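Local atomic coordinates of Apc35852 (Geobacillus stearothermophilus, PDB entry 1U9C), a protein that is of unknown function but belongs to the DJ-1/PfpI family, whose relatives include chaperones and cysteine-dependent enzymes. Residues L36-K41 against K215-L220; A80-D85 against N108-Y113; V152-D157 against A182-G187. One frame throughout, in Å; residues are numbered along the deposited sequence.

How the interactions relate
From the N terminus, helix 28-40 comes first and meets helix 209-221, near the C-terminal end of the chain; their meeting, interaction 1, closes a loop of 173 residues. Both other contacts fall within that loop, one after the other and without crossing. Interaction 2 joins the turn after edge strand 80-81 to the start of helix 109-120, bridging 22 residues that include strand 92-95. Interaction 3 follows, pairing 152-157 with 182-187 across 24 residues that include helices 157-163 and 173-179. Interactions 2 and 3 sit on opposite sides of the chain's centre, about 25 Å between their centres, and no two of the three contacts touch.

Interaction 1. Residues L36-K41 against K215-L220; sequences LVFQEK and KVVAAL
Val-217 points its side chain at residues 36-41 and divides its two methyls among three side chains, those of Val-37, Phe-38 and Lys-41. Val-217 CG2 meets Val-37 CG1 at 3.7 Å, the two valines crossing at a slant, branch against branch. The same Val-217 CG2 lies near the plane of the Phe-38 ring, at its edge, 4.2 Å from Phe-38 CE1. CG1 is taken up by Lys-41, whose CE comes within 3.8 Å of Val-217 CG1. The lysine chain is bent at both chi2 (-64°) and chi3 (-66°), which folds its methylenes across this valine before the ammonium group leaves toward Glu-221, its salt-bridge partner just beyond the other segment.

One residue earlier, Val-216 works on the ring from another direction. Its CG1 is 3.8 Å from Phe-38 CE1 and nearly as close to CZ, with the two side chains at about a right angle and the methyl oblique to the ring. Phe-38 reaches this place because its CG stands opposite the carbonyl carbon (chi1 -60°), carrying the far end of the ring toward helix 209-221 although the residue starts off along the flank of its own helix. The ring also touches Val-45 on strand 44-49, and Val-216 touches Ala-126 on strand 124-127, placing both helices against the central sheet of this DJ-1/PfpI fold.

The helix axes approach to 10.8 Å and run in roughly the same direction; the valine branches meet directly in the middle, with Phe-38 and Lys-41 filling in beside them. No hydrogen bond links the segments. Their adhesion is therefore apolar contact between side chains, with the charge of Lys-41 carried to the exposed margin and paired there with Glu-221.

Interaction 2. Residues A80-D85 against N108-Y113; sequences ARLSKD and NETLQY
Glu-109 OE1 receives Lys-84 NZ at 2.9 Å, a salt bridge whose hydrogen bond is geometrically weak. The other oxygen of the same carboxylate, Glu-109 OE2, takes the hydroxyl of Thr-110 at OG1, also 2.9 Å away and arriving from above the carboxylate plane. Two groups, one of them held only weakly, probably limit how the acid can turn. Glu-109 can offer its carboxylate here because its chain doubles over, with CG lodged between the backbone N and the carbonyl carbon (chi1 64°) and a second bend at chi2.

Lys-84 itself is extended beyond CG and passes over Tyr-113 at about a right angle. Its CD lies 3.9 Å above the ring plane, offset toward the rim, in a CH-pi contact, while Lys-84 CG is 3.7 Å from Tyr-113 CD2. The ammonium is too distant from the ring centre for more than a weak cation-pi attraction. Replacing Tyr-113 by an alanine removes the ring under the aliphatic part of Lys-84, whose ammonium would probably be freer to swing away from Glu-109.

These residues join the turn after strand 80-81, an outermost strand of the central sheet, to the first turn of helix 109-120. Asn-108 caps that helix: its OD1 accepts from Leu-111 N at 2.8 Å, in the carbonyl plane. On the other segment, Ser-83 OG accepts from Asp-85 N to make an ST turn.

Away from the charged pair, methyl groups do the packing. Thr-110 CG2 sits 3.6 Å from Ser-83 C, against the backbone leading into Lys-84, and the Leu-82 side chain slides past that of Thr-110 in the opposite direction. Leu-82 CD2 also reaches Leu-111, 4.0 Å from Leu-111 CB.

Interaction 3. Residues V152-D157 against A182-G187; sequences VTSFTD and ANFVRG
A small two-stranded parallel sheet, separate from the central one, pairs Val-152 with Phe-184. Val-152 N donates to Asn-183 O at 3.1 Å, and Val-152 O accepts from Val-185 N at 2.9 Å. The Phe-184 CA-H also approaches Val-152 O, which lies over one face of the phenylalanine ring. Val-152 CG2 packs on Ala-182 CB at 3.7 Å.

Past the bridge, side chains take over. Thr-153 OG1 donates to Val-185 O, 2.7 Å off and in the carbonyl plane. Ser-154 OG stands at the edge of the Phe-184 ring, 3.3 Å from Phe-184 CE1, and donates a hydrogen bond to Phe-155 O. Thr-156, the N-cap of helix 157-163, lays its CG2 over one face of the Arg-186 guanidinium, while its OG1 pairs with Glu-159. Arg-186 grips Gly-187 O side-on through NE and NH2, and NH2 also meets Glu-158 in a salt bridge.

The Phe-155 ring meets that of His-130, the residue after Cys-129, which is present here as the sulfinic acid. Thus a threonine hydroxyl prolongs the strand pairing, and the Gly-187 carbonyl and Glu-158 together probably restrict how the guanidinium of Arg-186 can turn.

Interaction 1. Residues L36-K41 against K215-L220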
loop_
_atom_site.group_PDB
_atom_site.type_symbol
_atom_site.label_atom_id
_atom_site.label_comp_id
_atom_site.label_asym_id
_atom_site.label_seq_id
_atom_site.Cartn_x
_atom_site.Cartn_y
_atom_site.Cartn_z
ATOM N N LEU A 36 1.071 13.148 -4.435
ATOM C CA LEU A 36 0.716 14.448 -5.020
ATOM C C LEU A 36 -0.724 14.810 -4.625
ATOM O O LEU A 36 -1.006 15.981 -4.289
ATOM C CB LEU A 36 0.853 14.400 -6.562
ATOM C CG LEU A 36 0.442 15.613 -7.396
ATOM C CD1 LEU A 36 1.340 16.769 -7.023
ATOM C CD2 LEU A 36 0.466 15.373 -8.894
ATOM N N VAL A 37 -1.691 13.881 -4.697
ATOM C CA VAL A 37 -3.059 14.128 -4.254
ATOM C C VAL A 37 -3.080 14.637 -2.825
ATOM O O VAL A 37 -3.742 15.662 -2.506
ATOM C CB VAL A 37 -3.955 12.837 -4.408
ATOM C CG1 VAL A 37 -5.315 12.968 -3.644
ATOM C CG2 VAL A 37 -4.204 12.493 -5.880
ATOM N N PHE A 38 -2.370 13.945 -1.926
ATOM C CA PHE A 38 -2.371 14.352 -0.523
ATOM C C PHE A 38 -1.692 15.707 -0.290
ATOM O O PHE A 38 -2.188 16.535 0.478
ATOM C CB PHE A 38 -1.728 13.251 0.341
ATOM C CG PHE A 38 -2.423 11.914 0.271
ATOM C CD1 PHE A 38 -3.787 11.786 0.109
ATOM C CD2 PHE A 38 -1.674 10.756 0.372
ATOM C CE1 PHE A 38 -4.392 10.563 0.044
ATOM C CE2 PHE A 38 -2.293 9.536 0.305
ATOM C CZ PHE A 38 -3.648 9.447 0.144
ATOM N N GLN A 39 -0.573 15.935 -0.962
ATOM C CA GLN A 39 0.074 17.254 -0.878
ATOM C C GLN A 39 -0.869 18.349 -1.386
ATOM O O GLN A 39 -0.938 19.422 -0.724
ATOM C CB GLN A 39 1.386 17.234 -1.684
ATOM C CG GLN A 39 2.456 16.429 -1.052
ATOM C CD GLN A 39 2.912 17.020 0.242
ATOM O OE1 GLN A 39 2.887 16.386 1.293
ATOM N NE2 GLN A 39 3.244 18.289 0.189
ATOM N N GLU A 40 -1.612 18.126 -2.491
ATOM C CA GLU A 40 -2.573 19.146 -3.067
ATOM C C GLU A 40 -3.648 19.482 -2.074
ATOM O O GLU A 40 -4.188 20.599 -2.076
ATOM C CB GLU A 40 -3.240 18.581 -4.344
ATOM C CG GLU A 40 -2.375 18.575 -5.604
ATOM C CD GLU A 40 -2.926 17.733 -6.777
ATOM O OE1 GLU A 40 -3.820 16.845 -6.652
ATOM O OE2 GLU A 40 -2.435 17.921 -7.912
ATOM N N LYS A 41 -4.065 18.543 -1.265
ATOM C CA LYS A 41 -5.086 18.784 -0.289
ATOM C C LYS A 41 -4.546 19.486 0.943
ATOM O O LYS A 41 -5.328 19.847 1.845
ATOM C CB LYS A 41 -5.718 17.464 0.187
ATOM C CG LYS A 41 -6.681 16.835 -0.753
ATOM C CD LYS A 41 -7.943 17.696 -1.013
ATOM C CE LYS A 41 -8.847 17.894 0.171
ATOM N NZ LYS A 41 -10.092 18.672 -0.234
ATOM N N LYS A 215 -10.470 8.131 -2.527
ATOM C CA LYS A 215 -11.271 7.561 -1.455
ATOM C C LYS A 215 -10.757 7.927 -0.065
ATOM O O LYS A 215 -11.537 8.156 0.849
ATOM C CB LYS A 215 -11.432 6.025 -1.582
ATOM C CG LYS A 215 -12.419 5.572 -2.688
ATOM C CD LYS A 215 -12.399 4.049 -2.945
ATOM C CE LYS A 215 -13.513 3.605 -3.890
ATOM N NZ LYS A 215 -13.310 4.077 -5.308
ATOM N N VAL A 216 -9.421 7.947 0.081
ATOM C CA VAL A 216 -8.800 8.383 1.345
ATOM C C VAL A 216 -9.182 9.804 1.622
ATOM O O VAL A 216 -9.578 10.138 2.723
ATOM C CB VAL A 216 -7.290 8.140 1.328
ATOM C CG1 VAL A 216 -6.631 8.723 2.540
ATOM C CG2 VAL A 216 -7.019 6.634 1.205
ATOM N N VAL A 217 -9.061 10.664 0.628
ATOM C CA VAL A 217 -9.412 12.071 0.794
ATOM C C VAL A 217 -10.870 12.222 1.240
ATOM O O VAL A 217 -11.164 12.947 2.160
ATOM C CB VAL A 217 -9.173 12.893 -0.546
ATOM C CG1 VAL A 217 -9.786 14.278 -0.473
ATOM C CG2 VAL A 217 -7.694 12.968 -0.864
ATOM N N ALA A 218 -11.772 11.470 0.598
ATOM C CA ALA A 218 -13.186 11.555 0.966
ATOM C C ALA A 218 -13.416 11.131 2.408
ATOM O O ALA A 218 -14.107 11.818 3.158
ATOM C CB ALA A 218 -14.050 10.652 0.073
ATOM N N ALA A 219 -12.798 10.002 2.807
ATOM C CA ALA A 219 -12.916 9.567 4.195
ATOM C C ALA A 219 -12.343 10.588 5.190
ATOM O O ALA A 219 -12.926 10.811 6.262
ATOM C CB ALA A 219 -12.251 8.233 4.377
ATOM N N LEU A 220 -11.221 11.245 4.865
ATOM C CA LEU A 220 -10.667 12.266 5.740
ATOM C C LEU A 220 -11.544 13.518 5.793
ATOM O O LEU A 220 -11.733 14.135 6.847
ATOM C CB LEU A 220 -9.245 12.587 5.269
ATOM C CG LEU A 220 -8.227 11.497 5.524
ATOM C CD1 LEU A 220 -6.933 11.861 4.846
ATOM C CD2 LEU A 220 -7.989 11.345 7.005
#

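Interaction 2. Residues A80-D85 against N108-Y113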
loop_
_atom_site.group_PDB
_atom_site.type_symbol
_atom_site.label_atom_id
_atom_site.label_comp_id
_atom_site.label_asym_id
_atom_site.label_seq_id
_atom_site.Cartn_x
_atom_site.Cartn_y
_atom_site.Cartn_z
ATOM N N ALA A 80 12.007 8.050 5.936
ATOM C CA ALA A 80 12.111 7.677 7.342
ATOM C C ALA A 80 12.034 6.165 7.488
ATOM O O ALA A 80 11.354 5.500 6.723
ATOM C CB ALA A 80 11.003 8.333 8.126
ATOM N N ARG A 81 12.686 5.604 8.499
ATOM C CA ARG A 81 12.567 4.212 8.790
ATOM C C ARG A 81 11.338 3.997 9.640
ATOM O O ARG A 81 11.234 4.537 10.736
ATOM C CB ARG A 81 13.801 3.771 9.543
ATOM C CG ARG A 81 13.835 2.321 9.889
ATOM C CD ARG A 81 15.185 1.878 10.454
ATOM N NE ARG A 81 15.602 2.611 11.640
ATOM C CZ ARG A 81 15.371 2.217 12.892
ATOM N NH1 ARG A 81 14.741 1.080 13.135
ATOM N NH2 ARG A 81 15.801 2.947 13.929
ATOM N N LEU A 82 10.421 3.144 9.212
ATOM C CA LEU A 82 9.201 2.935 9.941
ATOM C C LEU A 82 9.515 2.502 11.379
ATOM O O LEU A 82 10.303 1.627 11.596
ATOM C CB LEU A 82 8.398 1.829 9.283
ATOM C CG LEU A 82 7.009 1.558 9.845
ATOM C CD1 LEU A 82 6.132 2.734 9.652
ATOM C CD2 LEU A 82 6.485 0.272 9.282
ATOM N N SER A 83 8.773 3.067 12.310
ATOM C CA SER A 83 8.894 2.792 13.779
ATOM C C SER A 83 7.531 2.468 14.333
ATOM O O SER A 83 6.512 2.900 13.839
ATOM C CB SER A 83 9.414 4.061 14.459
ATOM O OG SER A 83 9.371 4.007 15.848
ATOM N N LYS A 84 7.525 1.770 15.483
ATOM C CA LYS A 84 6.271 1.633 16.244
ATOM C C LYS A 84 5.699 2.969 16.709
ATOM O O LYS A 84 4.490 3.099 16.846
ATOM C CB LYS A 84 6.429 0.670 17.398
ATOM C CG LYS A 84 6.683 -0.726 16.941
ATOM C CD LYS A 84 6.639 -1.766 18.072
ATOM C CE LYS A 84 6.881 -3.175 17.488
ATOM N NZ LYS A 84 7.245 -4.166 18.533
ATOM N N ASP A 85 6.541 3.999 16.808
ATOM C CA ASP A 85 6.069 5.362 17.101
ATOM C C ASP A 85 5.075 5.874 16.031
ATOM O O ASP A 85 4.219 6.700 16.269
ATOM C CB ASP A 85 7.258 6.344 17.225
ATOM C CG ASP A 85 8.135 6.084 18.417
ATOM O OD1 ASP A 85 7.678 5.394 19.345
ATOM O OD2 ASP A 85 9.295 6.545 18.502
ATOM N N ASN A 108 6.644 -8.297 8.484
ATOM C CA ASN A 108 7.342 -7.246 9.231
ATOM C C ASN A 108 6.575 -6.914 10.501
ATOM O O ASN A 108 5.437 -6.454 10.433
ATOM C CB ASN A 108 7.511 -6.015 8.381
ATOM C CG ASN A 108 8.290 -4.972 9.074
ATOM O OD1 ASN A 108 7.736 -4.302 9.926
ATOM N ND2 ASN A 108 9.613 -4.926 8.875
ATOM N N GLU A 109 7.185 -7.194 11.637
ATOM C CA GLU A 109 6.469 -6.987 12.883
ATOM C C GLU A 109 6.119 -5.542 13.187
ATOM O O GLU A 109 5.093 -5.294 13.824
ATOM C CB GLU A 109 7.239 -7.578 14.066
ATOM C CG GLU A 109 8.596 -6.921 14.348
ATOM C CD GLU A 109 8.517 -5.753 15.323
ATOM O OE1 GLU A 109 7.571 -5.723 16.149
ATOM O OE2 GLU A 109 9.393 -4.853 15.246
ATOM N N THR A 110 6.970 -4.615 12.788
ATOM C CA THR A 110 6.689 -3.171 12.967
ATOM C C THR A 110 5.459 -2.786 12.179
ATOM O O THR A 110 4.538 -2.156 12.702
ATOM C CB THR A 110 7.864 -2.315 12.530
ATOM O OG1 THR A 110 9.089 -2.756 13.206
ATOM C CG2 THR A 110 7.654 -0.856 12.858
ATOM N N LEU A 111 5.386 -3.160 10.922
ATOM C CA LEU A 111 4.220 -2.809 10.115
ATOM C C LEU A 111 2.956 -3.486 10.656
ATOM O O LEU A 111 1.897 -2.881 10.646
ATOM C CB LEU A 111 4.485 -3.132 8.622
ATOM C CG LEU A 111 3.339 -2.816 7.661
ATOM C CD1 LEU A 111 3.044 -1.350 7.649
ATOM C CD2 LEU A 111 3.726 -3.284 6.238
ATOM N N GLN A 112 3.065 -4.740 11.104
ATOM C CA GLN A 112 1.892 -5.421 11.679
ATOM C C GLN A 112 1.385 -4.664 12.897
ATOM O O GLN A 112 0.189 -4.468 13.060
ATOM C CB GLN A 112 2.228 -6.851 12.069
ATOM C CG GLN A 112 2.374 -7.845 10.901
ATOM C CD GLN A 112 2.939 -9.160 11.377
ATOM O OE1 GLN A 112 3.019 -9.421 12.582
ATOM N NE2 GLN A 112 3.391 -9.957 10.431
ATOM N N TYR A 113 2.309 -4.221 13.724
ATOM C CA TYR A 113 1.955 -3.473 14.914
ATOM C C TYR A 113 1.300 -2.134 14.584
ATOM O O TYR A 113 0.284 -1.759 15.129
ATOM C CB TYR A 113 3.215 -3.218 15.732
ATOM C CG TYR A 113 2.897 -2.459 16.985
ATOM C CD1 TYR A 113 2.540 -3.131 18.144
ATOM C CD2 TYR A 113 2.973 -1.092 17.026
ATOM C CE1 TYR A 113 2.239 -2.436 19.307
ATOM C CE2 TYR A 113 2.646 -0.388 18.171
ATOM C CZ TYR A 113 2.299 -1.069 19.310
ATOM O OH TYR A 113 1.999 -0.351 20.459
#

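Interaction 3. Residues V152-D157 against A182-G187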
loop_
_atom_site.group_PDB
_atom_site.type_symbol
_atom_site.label_atom_id
_atom_site.label_comp_id
_atom_site.label_asym_id
_atom_site.label_seq_id
_atom_site.Cartn_x
_atom_site.Cartn_y
_atom_site.Cartn_z
ATOM N N VAL A 152 -12.515 -6.186 -0.119
ATOM C CA VAL A 152 -11.198 -5.713 -0.520
ATOM C C VAL A 152 -10.871 -6.121 -1.923
ATOM O O VAL A 152 -11.452 -7.098 -2.464
ATOM C CB VAL A 152 -10.095 -6.226 0.364
ATOM C CG1 VAL A 152 -10.357 -5.970 1.802
ATOM C CG2 VAL A 152 -9.792 -7.706 0.113
ATOM N N THR A 153 -9.898 -5.415 -2.480
ATOM C CA THR A 153 -9.260 -5.799 -3.719
ATOM C C THR A 153 -7.761 -5.768 -3.582
ATOM O O THR A 153 -7.224 -5.280 -2.587
ATOM C CB THR A 153 -9.776 -4.935 -4.871
ATOM O OG1 THR A 153 -9.415 -5.493 -6.136
ATOM C CG2 THR A 153 -9.224 -3.525 -4.878
ATOM N N SER A 154 -7.084 -6.290 -4.599
ATOM C CA SER A 154 -5.625 -6.279 -4.682
ATOM C C SER A 154 -5.259 -6.684 -6.073
ATOM O O SER A 154 -6.107 -7.097 -6.846
ATOM C CB SER A 154 -4.940 -7.228 -3.704
ATOM O OG SER A 154 -5.123 -8.620 -4.038
ATOM N N PHE A 155 -3.954 -6.741 -6.339
ATOM C CA PHE A 155 -3.449 -7.360 -7.547
ATOM C C PHE A 155 -4.005 -8.771 -7.578
ATOM O O PHE A 155 -3.947 -9.498 -6.606
ATOM C CB PHE A 155 -1.950 -7.439 -7.485
ATOM C CG PHE A 155 -1.281 -7.531 -8.808
ATOM C CD1 PHE A 155 -1.224 -6.450 -9.635
ATOM C CD2 PHE A 155 -0.615 -8.679 -9.168
ATOM C CE1 PHE A 155 -0.536 -6.523 -10.814
ATOM C CE2 PHE A 155 0.079 -8.745 -10.351
ATOM C CZ PHE A 155 0.126 -7.672 -11.153
ATOM N N THR A 156 -4.580 -9.134 -8.701
ATOM C CA THR A 156 -5.289 -10.401 -8.767
ATOM C C THR A 156 -4.365 -11.526 -9.135
ATOM O O THR A 156 -3.312 -11.317 -9.737
ATOM C CB THR A 156 -6.444 -10.337 -9.788
ATOM O OG1 THR A 156 -5.939 -10.053 -11.100
ATOM C CG2 THR A 156 -7.458 -9.255 -9.458
ATOM N N ASP A 157 -4.810 -12.732 -8.811
ATOM C CA ASP A 157 -4.064 -13.928 -9.187
ATOM C C ASP A 157 -3.929 -14.021 -10.687
ATOM O O ASP A 157 -2.900 -14.461 -11.174
ATOM C CB ASP A 157 -4.727 -15.183 -8.695
ATOM C CG ASP A 157 -4.750 -15.301 -7.194
ATOM O OD1 ASP A 157 -4.059 -14.541 -6.481
ATOM O OD2 ASP A 157 -5.451 -16.193 -6.650
ATOM N N ALA A 182 -11.316 -12.298 3.849
ATOM C CA ALA A 182 -11.797 -11.164 3.061
ATOM C C ALA A 182 -12.787 -11.592 1.983
ATOM O O ALA A 182 -12.725 -12.719 1.462
ATOM C CB ALA A 182 -10.624 -10.436 2.429
ATOM N N ASN A 183 -13.726 -10.693 1.702
ATOM C CA ASN A 183 -14.635 -10.817 0.564
ATOM C C ASN A 183 -14.005 -10.059 -0.573
ATOM O O ASN A 183 -14.044 -8.822 -0.604
ATOM C CB ASN A 183 -16.011 -10.249 0.902
ATOM C CG ASN A 183 -16.684 -11.044 1.965
ATOM O OD1 ASN A 183 -16.670 -12.272 1.925
ATOM N ND2 ASN A 183 -17.262 -10.362 2.947
ATOM N N PHE A 184 -13.395 -10.799 -1.480
ATOM C CA PHE A 184 -12.566 -10.232 -2.513
ATOM C C PHE A 184 -13.424 -9.831 -3.691
ATOM O O PHE A 184 -14.374 -10.534 -4.063
ATOM C CB PHE A 184 -11.498 -11.238 -2.951
ATOM C CG PHE A 184 -10.415 -10.635 -3.792
ATOM C CD1 PHE A 184 -9.290 -10.063 -3.212
ATOM C CD2 PHE A 184 -10.561 -10.555 -5.159
ATOM C CE1 PHE A 184 -8.301 -9.483 -4.005
ATOM C CE2 PHE A 184 -9.600 -9.962 -5.937
ATOM C CZ PHE A 184 -8.464 -9.427 -5.360
ATOM N N VAL A 185 -13.064 -8.705 -4.285
ATOM C CA VAL A 185 -13.746 -8.192 -5.445
ATOM C C VAL A 185 -12.707 -7.510 -6.332
ATOM O O VAL A 185 -11.609 -7.114 -5.877
ATOM C CB VAL A 185 -14.887 -7.251 -5.009
ATOM C CG1 VAL A 185 -14.339 -5.954 -4.463
ATOM C CG2 VAL A 185 -15.909 -7.057 -6.129
ATOM N N ARG A 186 -13.020 -7.430 -7.617
ATOM C CA ARG A 186 -12.105 -6.872 -8.575
ATOM C C ARG A 186 -12.813 -6.378 -9.806
ATOM O O ARG A 186 -14.018 -6.572 -9.961
ATOM C CB ARG A 186 -11.068 -7.937 -8.947
ATOM C CG ARG A 186 -11.713 -9.313 -9.128
ATOM C CD ARG A 186 -10.953 -10.194 -10.000
ATOM N NE ARG A 186 -10.667 -9.581 -11.289
ATOM C CZ ARG A 186 -9.886 -10.143 -12.203
ATOM N NH1 ARG A 186 -9.313 -11.319 -11.968
ATOM N NH2 ARG A 186 -9.658 -9.512 -13.349
ATOM N N GLY A 187 -12.055 -5.726 -10.672
ATOM C CA GLY A 187 -12.507 -5.289 -11.966
ATOM C C GLY A 187 -11.625 -5.945 -13.015
ATOM O O GLY A 187 -10.756 -6.793 -12.714
#